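Local structure of MATE family efflux transporter (Vibrio cholerae, 6IDP) at residues A[267-272]-A[408-413]. The protein probably exports drugs and other toxic compounds across the bacterial membrane in a proton-dependent way, as a multidrug transporter of the MATE family. Sequence-based numbering, arbitrary orientation.
With OLC ((2R)-2,3-dihydroxypropyl (9Z)-octadec-9-enoate), chain L.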
loop_
_atom_site.group_PDB
_atom_site.type_symbol
_atom_site.label_atom_id
_atom_site.label_comp_id
_atom_site.label_asym_id
_atom_site.label_seq_id
_atom_site.Cartn_x
_atom_site.Cartn_y
_atom_site.Cartn_z
ATOM N N ALA A 267 -9.228 21.209 3.799
ATOM C CA ALA A 267 -9.912 20.626 2.652
ATOM C C ALA A 267 -9.008 20.570 1.419
ATOM O O ALA A 267 -9.049 19.607 0.655
ATOM C CB ALA A 267 -11.179 21.410 2.338
ATOM N N ALA A 268 -8.198 21.605 1.228
ATOM C CA ALA A 268 -7.307 21.666 0.079
ATOM C C ALA A 268 -6.222 20.600 0.177
ATOM O O ALA A 268 -5.826 20.010 -0.829
ATOM C CB ALA A 268 -6.686 23.046 -0.040
ATOM N N TRP A 269 -5.745 20.356 1.392
ATOM C CA TRP A 269 -4.710 19.355 1.614
ATOM C C TRP A 269 -5.240 17.950 1.346
ATOM O O TRP A 269 -4.521 17.095 0.827
ATOM C CB TRP A 269 -4.168 19.451 3.039
ATOM C CG TRP A 269 -3.074 18.469 3.321
ATOM C CD1 TRP A 269 -3.204 17.239 3.905
ATOM C CD2 TRP A 269 -1.682 18.630 3.031
ATOM N NE1 TRP A 269 -1.978 16.628 3.997
ATOM C CE2 TRP A 269 -1.027 17.460 3.468
ATOM C CE3 TRP A 269 -0.924 19.649 2.446
ATOM C CZ2 TRP A 269 0.351 17.283 3.334
ATOM C CZ3 TRP A 269 0.441 19.469 2.315
ATOM C CH2 TRP A 269 1.064 18.297 2.757
ATOM N N ALA A 270 -6.498 17.716 1.705
ATOM C CA ALA A 270 -7.122 16.422 1.459
ATOM C C ALA A 270 -7.180 16.140 -0.040
ATOM O O ALA A 270 -6.830 15.049 -0.485
ATOM C CB ALA A 270 -8.514 16.369 2.073
ATOM N N LEU A 271 -7.613 17.130 -0.815
ATOM C CA LEU A 271 -7.651 16.992 -2.266
ATOM C C LEU A 271 -6.237 16.868 -2.840
ATOM O O LEU A 271 -6.004 16.088 -3.764
ATOM C CB LEU A 271 -8.385 18.174 -2.899
ATOM C CG LEU A 271 -9.890 18.237 -2.615
ATOM C CD1 LEU A 271 -10.476 19.569 -3.055
ATOM C CD2 LEU A 271 -10.615 17.083 -3.291
ATOM N N GLY A 272 -5.301 17.631 -2.282
ATOM C CA GLY A 272 -3.918 17.592 -2.721
ATOM C C GLY A 272 -3.255 16.245 -2.487
ATOM O O GLY A 272 -2.495 15.761 -3.332
ATOM N N GLU A 408 1.638 28.325 2.404
ATOM C CA GLU A 408 2.496 28.302 1.227
ATOM C C GLU A 408 3.886 27.782 1.580
ATOM O O GLU A 408 4.514 27.083 0.788
ATOM C CB GLU A 408 2.591 29.693 0.590
ATOM C CG GLU A 408 2.946 30.818 1.544
ATOM C CD GLU A 408 1.725 31.511 2.123
ATOM O OE1 GLU A 408 0.632 30.904 2.131
ATOM O OE2 GLU A 408 1.860 32.667 2.568
ATOM N N GLY A 409 4.358 28.124 2.775
ATOM C CA GLY A 409 5.648 27.655 3.242
ATOM C C GLY A 409 5.615 26.172 3.541
ATOM O O GLY A 409 6.610 25.469 3.366
ATOM N N LEU A 410 4.460 25.695 3.992
ATOM C CA LEU A 410 4.277 24.281 4.281
ATOM C C LEU A 410 4.399 23.452 3.000
ATOM O O LEU A 410 4.991 22.370 3.009
ATOM C CB LEU A 410 2.925 24.048 4.962
ATOM C CG LEU A 410 2.619 22.660 5.524
ATOM C CD1 LEU A 410 1.795 22.773 6.798
ATOM C CD2 LEU A 410 1.882 21.821 4.498
ATOM N N PHE A 411 3.844 23.959 1.902
ATOM C CA PHE A 411 3.958 23.283 0.612
ATOM C C PHE A 411 5.418 23.217 0.169
ATOM O O PHE A 411 5.866 22.204 -0.365
ATOM C CB PHE A 411 3.113 23.985 -0.456
ATOM C CG PHE A 411 1.630 23.891 -0.222
ATOM C CD1 PHE A 411 1.097 22.880 0.561
ATOM C CD2 PHE A 411 0.767 24.814 -0.793
ATOM C CE1 PHE A 411 -0.270 22.794 0.774
ATOM C CE2 PHE A 411 -0.597 24.731 -0.586
ATOM C CZ PHE A 411 -1.117 23.722 0.199
ATOM N N ILE A 412 6.152 24.304 0.394
ATOM C CA ILE A 412 7.579 24.350 0.093
ATOM C C ILE A 412 8.336 23.326 0.936
ATOM O O ILE A 412 9.266 22.670 0.453
ATOM C CB ILE A 412 8.169 25.757 0.341
ATOM C CG1 ILE A 412 7.488 26.790 -0.555
ATOM C CG2 ILE A 412 9.671 25.766 0.092
ATOM C CD1 ILE A 412 7.703 26.553 -2.034
ATOM N N GLY A 413 7.928 23.193 2.194
ATOM C CA GLY A 413 8.514 22.211 3.088
ATOM C C GLY A 413 8.344 20.795 2.572
ATOM O O GLY A 413 9.279 19.995 2.623
HETATM C C18 OLC L . 11.180 30.440 1.226
HETATM C C10 OLC L . 13.378 24.496 5.235
HETATM C C17 OLC L . 9.770 30.317 1.761
HETATM C C11 OLC L . 12.258 23.984 4.355
HETATM C C16 OLC L . 9.486 28.882 2.158
HETATM C C12 OLC L . 11.036 24.867 4.498
HETATM C C15 OLC L . 10.517 28.401 3.158
HETATM C C13 OLC L . 11.383 26.299 4.147
HETATM C C14 OLC L . 10.147 27.015 3.647
#
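W269 and F411 reach past each other from two separate helices, their side chains running in opposite directions, and their rings meet edge against edge rather than stacking. The indole carries one whole side of the contact. CB and CG of W269 touch nothing across the gap, but with CG anti to the backbone N (chi1 -179°) the six-membered ring swings over to helix 379-435. There CE3 lies 3.6 Å from CE1 of F411. The next atom along the rim, CZ3, also meets that CE1 and is 3.9 Å from CD1 of F411. CZ3 is at the same time 3.5 Å from CD2 of L410, a methyl that approaches the indole obliquely. CH2, the next atom of the W269 rim, lies 4.0 Å from the same CD2 of L410. The L410 side chain crosses the indole at about a right angle, and the rim of the benzo ring abuts the leucine methyl and the phenyl edge, which sit side by side on helix 379-435. Everything that touches here is apolar carbon, and the interface is small, burying 126 Å² in total. The backbones stay well apart, with 9.6 Å between CA of W269 and CA of F411, and long side chains span the gap. On another side of helix 379-435, I412 packs against a lipid, its CG2 3.7 Å from C16 of the monoolein chain. Y394 gives W269 a further contact with helix 379-435, while helix 343-355 adds I348 against A268 and L351, I355 and the edge-to-face ring of H352 around F411, so that together these contacts group three helices of the C-terminal half.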